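Local coordinates for protein spaetzle (Drosophila melanogaster, PDB 3E07) that acts, as a disulfide-linked homodimer, as the cytokine ligand of the Toll receptor, helping to set embryonic dorsal-ventral polarity and inducing the antifungal peptide drosomycin, at residues Q70-Q75 / S92-S97; R14-P19 / A41-E46; A58-S63 / C101-G106; D5-C10 / C54-N59; Q75-I80 / D87-S92. One frame throughout, in Å; residues are numbered along the deposited sequence.

Contact 1: Q70-Q75 / S92-S97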
# COMPACT_ATOMS: atom_id res chain seq x y z
N GLN A 70 4.29 4.95 -6.91
CA GLN A 70 3.54 5.37 -5.73
C GLN A 70 2.07 4.95 -5.89
O GLN A 70 1.44 5.25 -6.91
CB GLN A 70 3.62 6.90 -5.58
CG GLN A 70 2.90 7.45 -4.35
CD GLN A 70 3.54 6.99 -3.04
OE1 GLN A 70 4.66 7.39 -2.70
NE2 GLN A 70 2.83 6.14 -2.30
N HIS A 71 1.54 4.25 -4.90
CA HIS A 71 0.13 3.83 -4.91
C HIS A 71 -0.64 4.64 -3.88
O HIS A 71 -0.06 5.12 -2.90
CB HIS A 71 0.01 2.34 -4.59
CG HIS A 71 0.38 1.44 -5.73
ND1 HIS A 71 0.42 0.07 -5.62
CD2 HIS A 71 0.68 1.72 -7.02
CE1 HIS A 71 0.73 -0.46 -6.79
NE2 HIS A 71 0.89 0.52 -7.66
N TYR A 72 -1.94 4.80 -4.10
CA TYR A 72 -2.78 5.55 -3.19
C TYR A 72 -4.09 4.83 -2.91
O TYR A 72 -4.53 4.01 -3.69
CB TYR A 72 -3.14 6.91 -3.79
CG TYR A 72 -1.98 7.75 -4.27
CD1 TYR A 72 -1.40 8.72 -3.44
CD2 TYR A 72 -1.50 7.62 -5.57
CE1 TYR A 72 -0.38 9.53 -3.90
CE2 TYR A 72 -0.47 8.43 -6.03
CZ TYR A 72 0.08 9.39 -5.19
OH TYR A 72 1.07 10.22 -5.66
N THR A 73 -4.70 5.17 -1.78
CA THR A 73 -6.02 4.68 -1.41
C THR A 73 -6.78 6.01 -1.23
O THR A 73 -6.15 7.08 -1.21
CB THR A 73 -6.02 3.91 -0.09
OG1 THR A 73 -5.61 4.78 0.97
CG2 THR A 73 -5.09 2.71 -0.16
N GLN A 74 -8.10 5.97 -1.11
CA GLN A 74 -8.87 7.20 -0.92
C GLN A 74 -10.26 6.95 -0.35
O GLN A 74 -10.80 5.85 -0.49
CB GLN A 74 -8.95 8.01 -2.23
CG GLN A 74 -9.43 7.26 -3.45
CD GLN A 74 -9.44 8.12 -4.72
OE1 GLN A 74 -10.14 9.13 -4.80
NE2 GLN A 74 -8.67 7.71 -5.72
N GLN A 75 -10.83 7.96 0.30
CA GLN A 75 -12.18 7.82 0.87
C GLN A 75 -13.14 7.43 -0.24
O GLN A 75 -13.21 8.12 -1.27
CB GLN A 75 -12.66 9.12 1.52
CG GLN A 75 -13.97 8.97 2.30
CD GLN A 75 -14.59 10.30 2.69
OE1 GLN A 75 -15.06 11.06 1.83
NE2 GLN A 75 -14.60 10.59 3.98
N SER A 92 -12.38 12.96 -1.98
CA SER A 92 -11.46 13.34 -0.93
C SER A 92 -10.03 13.42 -1.49
O SER A 92 -9.85 13.41 -2.70
CB SER A 92 -11.54 12.35 0.23
OG SER A 92 -10.86 12.85 1.36
N PHE A 93 -9.04 13.51 -0.61
CA PHE A 93 -7.64 13.58 -1.03
C PHE A 93 -7.04 12.17 -1.13
O PHE A 93 -7.50 11.24 -0.47
CB PHE A 93 -6.85 14.41 -0.01
CG PHE A 93 -7.14 14.02 1.41
CD1 PHE A 93 -6.66 12.83 1.93
CD2 PHE A 93 -7.95 14.82 2.21
CE1 PHE A 93 -6.98 12.43 3.23
CE2 PHE A 93 -8.28 14.43 3.52
CZ PHE A 93 -7.79 13.23 4.02
N LYS A 94 -6.01 12.01 -1.96
CA LYS A 94 -5.37 10.72 -2.13
C LYS A 94 -4.37 10.46 -1.01
O LYS A 94 -3.67 11.37 -0.56
CB LYS A 94 -4.69 10.63 -3.51
CG LYS A 94 -5.69 10.32 -4.63
CD LYS A 94 -5.06 10.38 -5.99
CE LYS A 94 -6.09 10.17 -7.06
NZ LYS A 94 -5.47 10.23 -8.41
N ILE A 95 -4.32 9.21 -0.56
CA ILE A 95 -3.45 8.82 0.54
C ILE A 95 -2.34 7.88 0.10
O ILE A 95 -2.60 6.73 -0.21
CB ILE A 95 -4.29 8.13 1.63
CG1 ILE A 95 -5.31 9.13 2.18
CG2 ILE A 95 -3.40 7.54 2.72
CD1 ILE A 95 -6.49 8.48 2.90
N PRO A 96 -1.09 8.37 0.08
CA PRO A 96 0.06 7.54 -0.33
C PRO A 96 -0.00 6.29 0.53
O PRO A 96 0.04 6.37 1.76
CB PRO A 96 1.26 8.43 0.00
CG PRO A 96 0.69 9.83 -0.16
CD PRO A 96 -0.64 9.70 0.54
N SER A 97 -0.10 5.14 -0.10
CA SER A 97 -0.26 3.92 0.67
C SER A 97 0.73 2.80 0.47
O SER A 97 0.90 1.97 1.36
CB SER A 97 -1.67 3.37 0.42
OG SER A 97 -1.87 3.10 -0.97
O HOH W 1 -11.67 10.11 -2.36
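The carbonyl oxygen His71 O is gripped from opposite faces of its plane. Ser97 N reaches it across the strands in an almost straight bond of 2.8 Å, while Gln70 NE2 folds back from the preceding residue to His71 O at 3.1 Å; Ser97 OG adds a weak third bond. Gln70 can do this because its chain bends at CG (chi2 65°), which also lays NE2 beside Pro96 CB, 3.6 Å away. Farther along, Thr73 and Ile95 form the hydrogen-bonded antiparallel pair, Ile95 N meeting Thr73 O at 2.9 Å. Thr73 CG2 also comes within 3.3 Å of Ser97 OG. The face opposite Thr73 and Ile95 carries Tyr72 and Pro96, whose side chains cross at a slant, CE1 of the tyrosine 3.9 Å from CG of the proline. Beyond this ladder a water bridges the two segments, donating to Gln75 O and Gln74 OE1 and accepting from Ser92 N. The pair belongs to the long twisted strands 65-80 and 94-104 of this cystine-knot cytokine. Strand 39-47 adjoins it: Gln70 reaches Cys47 N and Glu45 O, Ile95 packs on Ile42 and Ile44, and Arg14 and Gln43 of the second subunit bond to the backbone of 70-75.

Contact 2: R14-P19 / A41-E46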
# COMPACT_ATOMS: atom_id res chain seq x y z
N ARG A 14 7.41 5.18 5.75
CA ARG A 14 6.14 4.97 6.44
C ARG A 14 6.09 6.08 7.50
O ARG A 14 7.01 6.21 8.30
CB ARG A 14 6.12 3.60 7.12
CG ARG A 14 5.59 2.44 6.28
CD ARG A 14 4.11 2.20 6.60
NE ARG A 14 3.76 0.78 6.65
CZ ARG A 14 2.59 0.32 7.07
NH1 ARG A 14 2.36 -0.99 7.08
NH2 ARG A 14 1.65 1.15 7.48
N LYS A 15 5.03 6.90 7.49
CA LYS A 15 4.96 8.00 8.45
C LYS A 15 3.53 8.33 8.87
O LYS A 15 2.57 7.90 8.23
CB LYS A 15 5.63 9.24 7.84
CG LYS A 15 4.76 9.94 6.81
CD LYS A 15 5.54 10.47 5.60
CE LYS A 15 6.40 11.68 5.92
NZ LYS A 15 7.55 11.34 6.81
N LEU A 16 3.40 9.10 9.95
CA LEU A 16 2.10 9.52 10.48
C LEU A 16 1.77 10.94 10.03
O LEU A 16 2.58 11.84 10.16
CB LEU A 16 2.12 9.49 12.00
CG LEU A 16 1.49 8.27 12.67
CD1 LEU A 16 1.55 8.47 14.17
CD2 LEU A 16 0.04 8.11 12.20
N VAL A 17 0.57 11.13 9.51
CA VAL A 17 0.18 12.44 9.02
C VAL A 17 -1.15 12.88 9.61
O VAL A 17 -1.91 12.06 10.14
CB VAL A 17 0.11 12.43 7.48
CG1 VAL A 17 -0.28 13.81 6.95
CG2 VAL A 17 1.45 12.04 6.91
N TYR A 18 -1.42 14.18 9.51
CA TYR A 18 -2.65 14.75 10.03
C TYR A 18 -3.51 15.41 8.96
O TYR A 18 -3.01 16.19 8.13
CB TYR A 18 -2.33 15.78 11.10
CG TYR A 18 -1.81 15.23 12.39
CD1 TYR A 18 -2.64 15.12 13.51
CD2 TYR A 18 -0.47 14.85 12.53
CE1 TYR A 18 -2.15 14.67 14.73
CE2 TYR A 18 0.03 14.39 13.75
CZ TYR A 18 -0.82 14.31 14.85
OH TYR A 18 -0.33 13.92 16.08
N PRO A 19 -4.81 15.10 8.94
CA PRO A 19 -5.67 15.72 7.93
C PRO A 19 -5.89 17.13 8.46
O PRO A 19 -6.04 17.33 9.67
CB PRO A 19 -6.95 14.88 8.00
CG PRO A 19 -6.48 13.57 8.60
CD PRO A 19 -5.53 14.04 9.66
N ALA A 41 -4.65 10.51 13.20
CA ALA A 41 -3.42 10.63 12.45
C ALA A 41 -3.48 9.51 11.42
O ALA A 41 -3.84 8.38 11.73
CB ALA A 41 -2.22 10.47 13.37
N ILE A 42 -3.11 9.84 10.19
CA ILE A 42 -3.17 8.88 9.10
C ILE A 42 -1.83 8.26 8.76
O ILE A 42 -0.86 8.98 8.48
CB ILE A 42 -3.76 9.57 7.84
CG1 ILE A 42 -5.18 10.05 8.14
CG2 ILE A 42 -3.73 8.61 6.65
CD1 ILE A 42 -5.79 10.90 7.06
N GLN A 43 -1.77 6.93 8.77
CA GLN A 43 -0.55 6.21 8.42
C GLN A 43 -0.33 6.21 6.91
O GLN A 43 -1.20 5.74 6.17
CB GLN A 43 -0.64 4.76 8.88
CG GLN A 43 -0.18 4.50 10.30
CD GLN A 43 -0.26 3.04 10.65
OE1 GLN A 43 -0.23 2.18 9.77
NE2 GLN A 43 -0.37 2.74 11.94
N ILE A 44 0.80 6.73 6.44
CA ILE A 44 1.06 6.73 5.01
C ILE A 44 2.42 6.15 4.63
O ILE A 44 3.31 6.02 5.47
CB ILE A 44 0.95 8.14 4.39
CG1 ILE A 44 2.19 8.98 4.71
CG2 ILE A 44 -0.31 8.81 4.86
CD1 ILE A 44 2.21 10.35 4.02
N GLU A 45 2.54 5.75 3.37
CA GLU A 45 3.79 5.23 2.84
C GLU A 45 4.13 5.96 1.56
O GLU A 45 3.44 5.82 0.55
CB GLU A 45 3.70 3.73 2.54
CG GLU A 45 4.99 3.25 1.90
CD GLU A 45 5.14 1.74 1.88
OE1 GLU A 45 5.06 1.13 2.97
OE2 GLU A 45 5.34 1.17 0.78
N GLU A 46 5.20 6.74 1.60
CA GLU A 46 5.65 7.49 0.43
C GLU A 46 6.86 6.83 -0.21
O GLU A 46 7.70 6.27 0.50
CB GLU A 46 6.07 8.91 0.82
CG GLU A 46 5.00 9.82 1.33
CD GLU A 46 5.56 11.17 1.74
OE1 GLU A 46 6.32 11.23 2.73
OE2 GLU A 46 5.27 12.18 1.05
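Lys15 and Ile44 lie side by side, their chains pointing the same way from one face of a two-stranded antiparallel ladder, with Lys15 CG 3.5 Å from Ile44 CG1. CG1 of Ile44 sits between backbone N and carbonyl carbon (chi1 76°), a turn that carries CD1 over to Val17, whose CG2 it meets obliquely at 3.4 Å. The lysine bends along its length and carries its methylenes obliquely across Glu46; the opposite charges, Lys15 NZ and Glu46 OE1, stay 4.3 Å apart, beyond a salt bridge. On the other face Leu16 CD2 touches Ala41 CB at 3.5 Å, and Ala41 CB also lies over one face of the Tyr18 ring. Arg14 slants across Glu45 there, guanidinium and carboxylate planes 62° apart; the long salt bridge from NE to OE1, 3.9 Å, is purely electrostatic because the oxygen stands well out of the guanidinium plane. Firmer partners lie elsewhere: Tyr72 O of the second subunit for Arg14, and Cys99 N with Lys100 of the second subunit for Glu45 OE2. Strands 12-17 and 39-47 form a separate ribbon, Ile42 and Ile44 resting on Ile95 of strand 94-104, while Ala41 continues the pairing into the second subunit.

Contact 3: A58-S63 / C101-G106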
# COMPACT_ATOMS: atom_id res chain seq x y z
N ALA A 58 18.47 -4.83 -13.07
CA ALA A 58 19.23 -5.62 -14.03
C ALA A 58 18.84 -7.09 -14.00
O ALA A 58 19.13 -7.84 -14.93
CB ALA A 58 20.71 -5.48 -13.75
N ASN A 59 18.17 -7.50 -12.92
CA ASN A 59 17.75 -8.89 -12.77
C ASN A 59 16.46 -9.18 -13.51
O ASN A 59 15.95 -10.29 -13.50
CB ASN A 59 17.57 -9.21 -11.28
CG ASN A 59 18.87 -9.17 -10.52
OD1 ASN A 59 19.81 -8.48 -10.92
ND2 ASN A 59 18.92 -9.88 -9.41
N PHE A 60 15.92 -8.16 -14.17
CA PHE A 60 14.69 -8.32 -14.93
C PHE A 60 15.01 -8.23 -16.41
O PHE A 60 15.98 -7.55 -16.81
CB PHE A 60 13.70 -7.23 -14.55
CG PHE A 60 13.34 -7.23 -13.10
CD1 PHE A 60 12.48 -8.19 -12.59
CD2 PHE A 60 13.87 -6.29 -12.23
CE1 PHE A 60 12.15 -8.20 -11.24
CE2 PHE A 60 13.55 -6.30 -10.89
CZ PHE A 60 12.68 -7.25 -10.39
N PRO A 61 14.21 -8.90 -17.25
CA PRO A 61 14.40 -8.90 -18.71
C PRO A 61 14.58 -7.45 -19.19
O PRO A 61 13.80 -6.57 -18.83
CB PRO A 61 13.11 -9.53 -19.23
CG PRO A 61 12.72 -10.48 -18.11
CD PRO A 61 12.98 -9.63 -16.88
N GLN A 62 15.60 -7.21 -20.00
CA GLN A 62 15.89 -5.86 -20.46
C GLN A 62 14.79 -5.12 -21.24
O GLN A 62 14.88 -3.90 -21.41
CB GLN A 62 17.21 -5.84 -21.24
CG GLN A 62 17.82 -4.45 -21.31
CD GLN A 62 19.23 -4.45 -21.86
OE1 GLN A 62 19.45 -4.77 -23.03
NE2 GLN A 62 20.20 -4.11 -21.01
N SER A 63 13.75 -5.82 -21.69
CA SER A 63 12.69 -5.12 -22.43
C SER A 63 11.79 -4.34 -21.46
O SER A 63 11.06 -3.43 -21.87
CB SER A 63 11.85 -6.11 -23.25
OG SER A 63 11.02 -6.92 -22.43
N CYS A 101 7.46 -1.80 -7.00
CA CYS A 101 8.10 -1.87 -8.29
C CYS A 101 7.16 -2.29 -9.42
O CYS A 101 6.51 -3.34 -9.39
CB CYS A 101 9.30 -2.84 -8.21
SG CYS A 101 10.33 -2.85 -9.72
N ALA A 102 7.09 -1.44 -10.44
CA ALA A 102 6.25 -1.69 -11.59
C ALA A 102 7.14 -1.91 -12.82
O ALA A 102 7.96 -1.06 -13.16
CB ALA A 102 5.31 -0.50 -11.82
N LEU A 103 6.95 -3.05 -13.46
CA LEU A 103 7.72 -3.36 -14.65
C LEU A 103 6.97 -2.83 -15.87
O LEU A 103 6.01 -3.45 -16.32
CB LEU A 103 7.92 -4.88 -14.76
CG LEU A 103 8.49 -5.59 -13.52
CD1 LEU A 103 8.52 -7.07 -13.81
CD2 LEU A 103 9.88 -5.10 -13.18
N LYS A 104 7.39 -1.68 -16.38
CA LYS A 104 6.75 -1.10 -17.56
C LYS A 104 7.10 -1.95 -18.77
O LYS A 104 8.28 -2.11 -19.12
CB LYS A 104 7.24 0.34 -17.78
CG LYS A 104 7.19 1.22 -16.54
CD LYS A 104 5.76 1.45 -16.07
CE LYS A 104 5.07 2.54 -16.87
NZ LYS A 104 5.13 2.30 -18.34
N THR A 105 6.07 -2.51 -19.41
CA THR A 105 6.26 -3.35 -20.59
C THR A 105 6.80 -2.57 -21.79
O THR A 105 6.37 -1.44 -22.07
CB THR A 105 4.93 -4.03 -21.00
OG1 THR A 105 4.62 -5.08 -20.07
CG2 THR A 105 5.03 -4.61 -22.41
N GLY A 106 7.76 -3.18 -22.48
CA GLY A 106 8.34 -2.54 -23.65
C GLY A 106 7.32 -2.37 -24.76
O GLY A 106 6.27 -3.03 -24.77
O HOH W 2 9.93 -1.11 -21.20
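From Phe60 to Ser63 the loop backbone runs 25° off the direction of Leu103 to Gly106, the two segments travelling nearly together without a direct hydrogen bond between them. The contact lies at one end of the cystine-knot cytokine fold, where the loop leading into strand 65-80 swings past the C-terminal end of strand 94-104. Its apolar part is a single CH-pi contact: Leu103 CD2 stands over the face of the Phe60 ring, 4.1 Å from the centroid and only 11° off the normal. The two side chains cross at about a right angle. In both, CG is anti to the carbonyl carbon (chi1 -60° in Phe60), which sends ring and branch toward each other. Pro66 packs against both residues, and Leu9 touches the ring of Phe60, so the pair is buried. Phe60 also meets Phe60 of the second subunit edge-to-face at the dimer interface; residues 102-104 add an antiparallel ladder with that chain. Toward the C terminus the contact becomes polar and more exposed. Here Gly106 CA lies 3.4 Å from Ser63 O, and a water joins the two backbones, donating to Ser63 O at 2.7 Å and to Lys104 O at 2.8 Å.

Contact 4: D5-C10 / C54-N59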
# COMPACT_ATOMS: atom_id res chain seq x y z
N ASP A 5 15.71 -7.63 9.42
CA ASP A 5 15.17 -6.69 8.39
C ASP A 5 15.26 -7.32 7.00
O ASP A 5 16.23 -8.01 6.68
CB ASP A 5 15.96 -5.38 8.42
CG ASP A 5 17.36 -5.51 7.86
OD1 ASP A 5 18.09 -6.43 8.29
OD2 ASP A 5 17.74 -4.70 6.98
N GLU A 6 14.24 -7.07 6.20
CA GLU A 6 14.17 -7.58 4.83
C GLU A 6 14.10 -6.39 3.89
O GLU A 6 13.32 -5.46 4.10
CB GLU A 6 12.92 -8.45 4.67
CG GLU A 6 12.88 -9.68 5.57
CD GLU A 6 11.49 -10.30 5.67
OE1 GLU A 6 11.36 -11.37 6.28
OE2 GLU A 6 10.53 -9.70 5.13
N ARG A 7 14.92 -6.40 2.84
CA ARG A 7 14.95 -5.30 1.89
C ARG A 7 13.79 -5.35 0.88
O ARG A 7 13.17 -6.40 0.68
CB ARG A 7 16.28 -5.30 1.13
CG ARG A 7 16.39 -4.24 0.04
CD ARG A 7 17.68 -4.34 -0.75
NE ARG A 7 18.86 -4.21 0.10
CZ ARG A 7 20.09 -4.00 -0.35
NH1 ARG A 7 20.31 -3.90 -1.65
NH2 ARG A 7 21.11 -3.89 0.50
N PHE A 8 13.51 -4.20 0.27
CA PHE A 8 12.48 -4.07 -0.75
C PHE A 8 13.14 -3.41 -1.96
O PHE A 8 14.16 -2.73 -1.81
CB PHE A 8 11.32 -3.21 -0.25
CG PHE A 8 10.52 -3.86 0.84
CD1 PHE A 8 10.79 -3.59 2.18
CD2 PHE A 8 9.52 -4.77 0.53
CE1 PHE A 8 10.09 -4.23 3.20
CE2 PHE A 8 8.80 -5.42 1.54
CZ PHE A 8 9.08 -5.15 2.87
N LEU A 9 12.56 -3.61 -3.14
CA LEU A 9 13.10 -3.06 -4.38
C LEU A 9 12.98 -1.54 -4.49
O LEU A 9 13.68 -0.90 -5.28
CB LEU A 9 12.42 -3.72 -5.57
CG LEU A 9 12.63 -5.24 -5.63
CD1 LEU A 9 11.70 -5.84 -6.65
CD2 LEU A 9 14.08 -5.54 -5.97
N CYS A 10 12.08 -0.97 -3.69
CA CYS A 10 11.87 0.47 -3.69
C CYS A 10 11.87 1.02 -2.27
O CYS A 10 11.13 0.55 -1.40
CB CYS A 10 10.54 0.80 -4.38
SG CYS A 10 10.58 0.47 -6.17
N CYS A 54 13.86 0.73 -9.87
CA CYS A 54 13.86 -0.14 -8.68
C CYS A 54 15.28 -0.67 -8.47
O CYS A 54 16.11 -0.60 -9.37
CB CYS A 54 12.91 -1.35 -8.87
SG CYS A 54 11.29 -1.04 -9.67
N ASP A 55 15.57 -1.20 -7.29
CA ASP A 55 16.89 -1.78 -7.08
C ASP A 55 16.87 -3.11 -7.84
O ASP A 55 15.80 -3.65 -8.11
CB ASP A 55 17.17 -2.04 -5.60
CG ASP A 55 17.25 -0.76 -4.78
OD1 ASP A 55 17.61 0.29 -5.34
OD2 ASP A 55 16.98 -0.83 -3.56
N PHE A 56 18.05 -3.63 -8.19
CA PHE A 56 18.13 -4.90 -8.90
C PHE A 56 17.34 -4.94 -10.21
O PHE A 56 16.82 -5.99 -10.59
CB PHE A 56 17.65 -6.04 -8.00
CG PHE A 56 18.36 -6.11 -6.69
CD1 PHE A 56 17.70 -5.77 -5.51
CD2 PHE A 56 19.70 -6.48 -6.63
CE1 PHE A 56 18.38 -5.80 -4.28
CE2 PHE A 56 20.39 -6.51 -5.42
CZ PHE A 56 19.72 -6.17 -4.24
N ALA A 57 17.24 -3.80 -10.89
CA ALA A 57 16.52 -3.72 -12.15
C ALA A 57 17.18 -4.57 -13.24
O ALA A 57 16.54 -4.99 -14.20
CB ALA A 57 16.44 -2.27 -12.61
N ALA A 58 18.47 -4.83 -13.07
CA ALA A 58 19.23 -5.62 -14.03
C ALA A 58 18.84 -7.09 -14.00
O ALA A 58 19.13 -7.84 -14.93
CB ALA A 58 20.71 -5.48 -13.75
N ASN A 59 18.17 -7.50 -12.92
CA ASN A 59 17.75 -8.89 -12.77
C ASN A 59 16.46 -9.18 -13.51
O ASN A 59 15.95 -10.29 -13.50
CB ASN A 59 17.57 -9.21 -11.28
CG ASN A 59 18.87 -9.17 -10.52
OD1 ASN A 59 19.81 -8.48 -10.92
ND2 ASN A 59 18.92 -9.88 -9.41
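Leu9 O accepts the single hydrogen bond between the segments, from Asp55 N at 2.8 Å; the bond is close to straight, and the donor lies in the carbonyl plane on a lone pair. The leucine side chain reaches on to the next residues of 54-59: CD2 comes to 3.3 Å from Asp55 O and, at 3.7 Å from Phe56 CD1, meets the ring at its edge and in its plane. Another part of that ring receives Arg7, whose NH1 approaches Phe56 CZ to 3.5 Å, the guanidinium and ring planes being 26° apart. Arg7 gets there with CG anti to the backbone N (chi1 176°) and a bend at chi3, and its NH2 is held by Gly106 O of the second subunit. Phe56 O accepts from Asn59 N in the short 3-10 turn that follows. Behind Leu9 lie the sulfurs of the cystine knot: Cys10 SG and Cys54 SG are 3.9 Å apart but unjoined, each belonging to a different disulfide, Cys10 with Cys68 and Cys54 with Cys101. These bridges fasten the N-terminal segment and the loop to strands 65-80 and 94-104. From the second subunit, Leu9 packs on Leu9, Leu103 packs on Phe56, and an antiparallel ladder engages Arg7 and Phe8.

Contact 5: Q75-I80 / D87-S92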
# COMPACT_ATOMS: atom_id res chain seq x y z
N GLN A 75 -10.83 7.96 0.30
CA GLN A 75 -12.18 7.82 0.87
C GLN A 75 -13.14 7.43 -0.24
O GLN A 75 -13.21 8.12 -1.27
CB GLN A 75 -12.66 9.12 1.52
CG GLN A 75 -13.97 8.97 2.30
CD GLN A 75 -14.59 10.30 2.69
OE1 GLN A 75 -15.06 11.06 1.83
NE2 GLN A 75 -14.60 10.59 3.98
N THR A 76 -13.87 6.35 -0.03
CA THR A 76 -14.80 5.85 -1.03
C THR A 76 -16.23 5.71 -0.50
O THR A 76 -16.52 4.83 0.32
CB THR A 76 -14.37 4.48 -1.56
OG1 THR A 76 -12.99 4.54 -1.96
CG2 THR A 76 -15.23 4.08 -2.74
N LEU A 77 -17.11 6.58 -0.97
CA LEU A 77 -18.50 6.58 -0.55
C LEU A 77 -19.35 5.94 -1.63
O LEU A 77 -19.30 6.33 -2.80
CB LEU A 77 -18.97 8.01 -0.29
CG LEU A 77 -18.10 8.75 0.73
CD1 LEU A 77 -18.55 10.19 0.86
CD2 LEU A 77 -18.18 8.02 2.07
N ALA A 78 -20.13 4.94 -1.25
CA ALA A 78 -20.96 4.26 -2.22
C ALA A 78 -22.44 4.26 -1.84
O ALA A 78 -22.79 4.19 -0.66
CB ALA A 78 -20.46 2.84 -2.43
N SER A 79 -23.28 4.33 -2.85
CA SER A 79 -24.72 4.32 -2.66
C SER A 79 -25.36 3.50 -3.78
O SER A 79 -25.08 3.70 -4.96
CB SER A 79 -25.27 5.75 -2.67
OG SER A 79 -26.67 5.77 -2.52
N ILE A 80 -26.19 2.54 -3.40
CA ILE A 80 -26.88 1.71 -4.37
C ILE A 80 -28.33 2.17 -4.47
O ILE A 80 -29.08 2.10 -3.50
CB ILE A 80 -26.85 0.22 -3.96
CG1 ILE A 80 -25.40 -0.24 -3.81
CG2 ILE A 80 -27.57 -0.63 -5.01
CD1 ILE A 80 -25.26 -1.69 -3.43
N ASP A 87 -23.80 4.37 -7.25
CA ASP A 87 -23.35 5.75 -7.32
C ASP A 87 -22.12 5.89 -6.43
O ASP A 87 -22.21 5.73 -5.21
CB ASP A 87 -24.48 6.66 -6.83
CG ASP A 87 -24.22 8.12 -7.12
OD1 ASP A 87 -25.09 8.95 -6.79
OD2 ASP A 87 -23.15 8.45 -7.69
N VAL A 88 -20.98 6.18 -7.03
CA VAL A 88 -19.75 6.33 -6.26
C VAL A 88 -19.25 7.76 -6.15
O VAL A 88 -19.27 8.53 -7.11
CB VAL A 88 -18.59 5.49 -6.87
CG1 VAL A 88 -17.45 5.41 -5.87
CG2 VAL A 88 -19.08 4.11 -7.26
N VAL A 89 -18.80 8.12 -4.95
CA VAL A 89 -18.23 9.43 -4.71
C VAL A 89 -16.84 9.24 -4.11
O VAL A 89 -16.67 8.58 -3.09
CB VAL A 89 -19.09 10.26 -3.74
CG1 VAL A 89 -18.36 11.54 -3.37
CG2 VAL A 89 -20.42 10.59 -4.39
N GLN A 90 -15.84 9.79 -4.79
CA GLN A 90 -14.46 9.71 -4.33
C GLN A 90 -13.90 11.12 -4.48
O GLN A 90 -13.02 11.37 -5.31
CB GLN A 90 -13.66 8.71 -5.17
CG GLN A 90 -13.94 7.27 -4.82
CD GLN A 90 -13.07 6.28 -5.57
OE1 GLN A 90 -13.10 6.22 -6.81
NE2 GLN A 90 -12.29 5.49 -4.83
N ASN A 91 -14.42 12.03 -3.67
CA ASN A 91 -14.02 13.43 -3.72
C ASN A 91 -13.10 13.88 -2.59
O ASN A 91 -13.04 15.07 -2.27
CB ASN A 91 -15.26 14.33 -3.77
CG ASN A 91 -16.06 14.29 -2.47
OD1 ASN A 91 -15.71 13.58 -1.53
ND2 ASN A 91 -17.13 15.07 -2.42
N SER A 92 -12.38 12.96 -1.98
CA SER A 92 -11.46 13.34 -0.93
C SER A 92 -10.03 13.42 -1.49
O SER A 92 -9.85 13.41 -2.70
CB SER A 92 -11.54 12.35 0.23
OG SER A 92 -10.86 12.85 1.36
O HOH W 1 -11.67 10.11 -2.36
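Leu77 and Val89 form the firm centre of a beta hairpin, strands 76-80 and 87-89 running antiparallel at 163°. Their backbones exchange two nearly straight hydrogen bonds, Val89 N to Leu77 O at 2.8 Å and Leu77 N to Val89 O at 2.9 Å, and on the same face their CB atoms stand 4.1 Å apart. Ser79 and Asp87 make the next hydrogen-bonded pair, tightest from Asp87 N to Ser79 O at 2.7 Å. Between these pairs Ala78 and Val88 occupy the non-hydrogen-bonded position, their side chains on the opposite face; there the contact is thin, Val88 CG1 touching Thr76 CG2 only at 4.1 Å. Toward Gln75 and Ser92 the regular pairing stops, and the water shared with the neighbouring contact takes its place. Gln90 and Asn91 lie at the surface. Asp87 directs its carboxylate elsewhere, OD1 bonding to Tyr38 OH of the second subunit, and residues 76-78 pair with a strand of that subunit, so the hairpin becomes part of a sheet spanning the dimer. Thr76 OG1 is engaged within its own chain by Gln74 O. It also takes a hydrogen bond from the extended Gln90 side chain, lying alongside it: NE2 reaches OG1 at 3.1 Å, with the oxygen tilted 25° out of the amide plane.

In the fold
From the N terminus, contact 4 opens first, tying residues 5-10 to the loop at 54-59 and enclosing contact 2, which pairs strands 12-17 and 39-47. Contact 3 begins on that same loop, sharing Ala58 and Asn59 with contact 4, and closes only at the C-terminal end of strand 94-104; the Cys54-Cys101 disulfide joins the two. Nested within contact 3 is contact 1, between strands 65-80 and 94-104, and within that contact 5, the distal hairpin, with Gln75, Ser92 and a water in common. Contacts 1 and 2 touch through Gln70 and Glu45, linking the ribbon to the three-stranded sheet, whereas contacts 3 and 5 stand about 35 Å apart between centres.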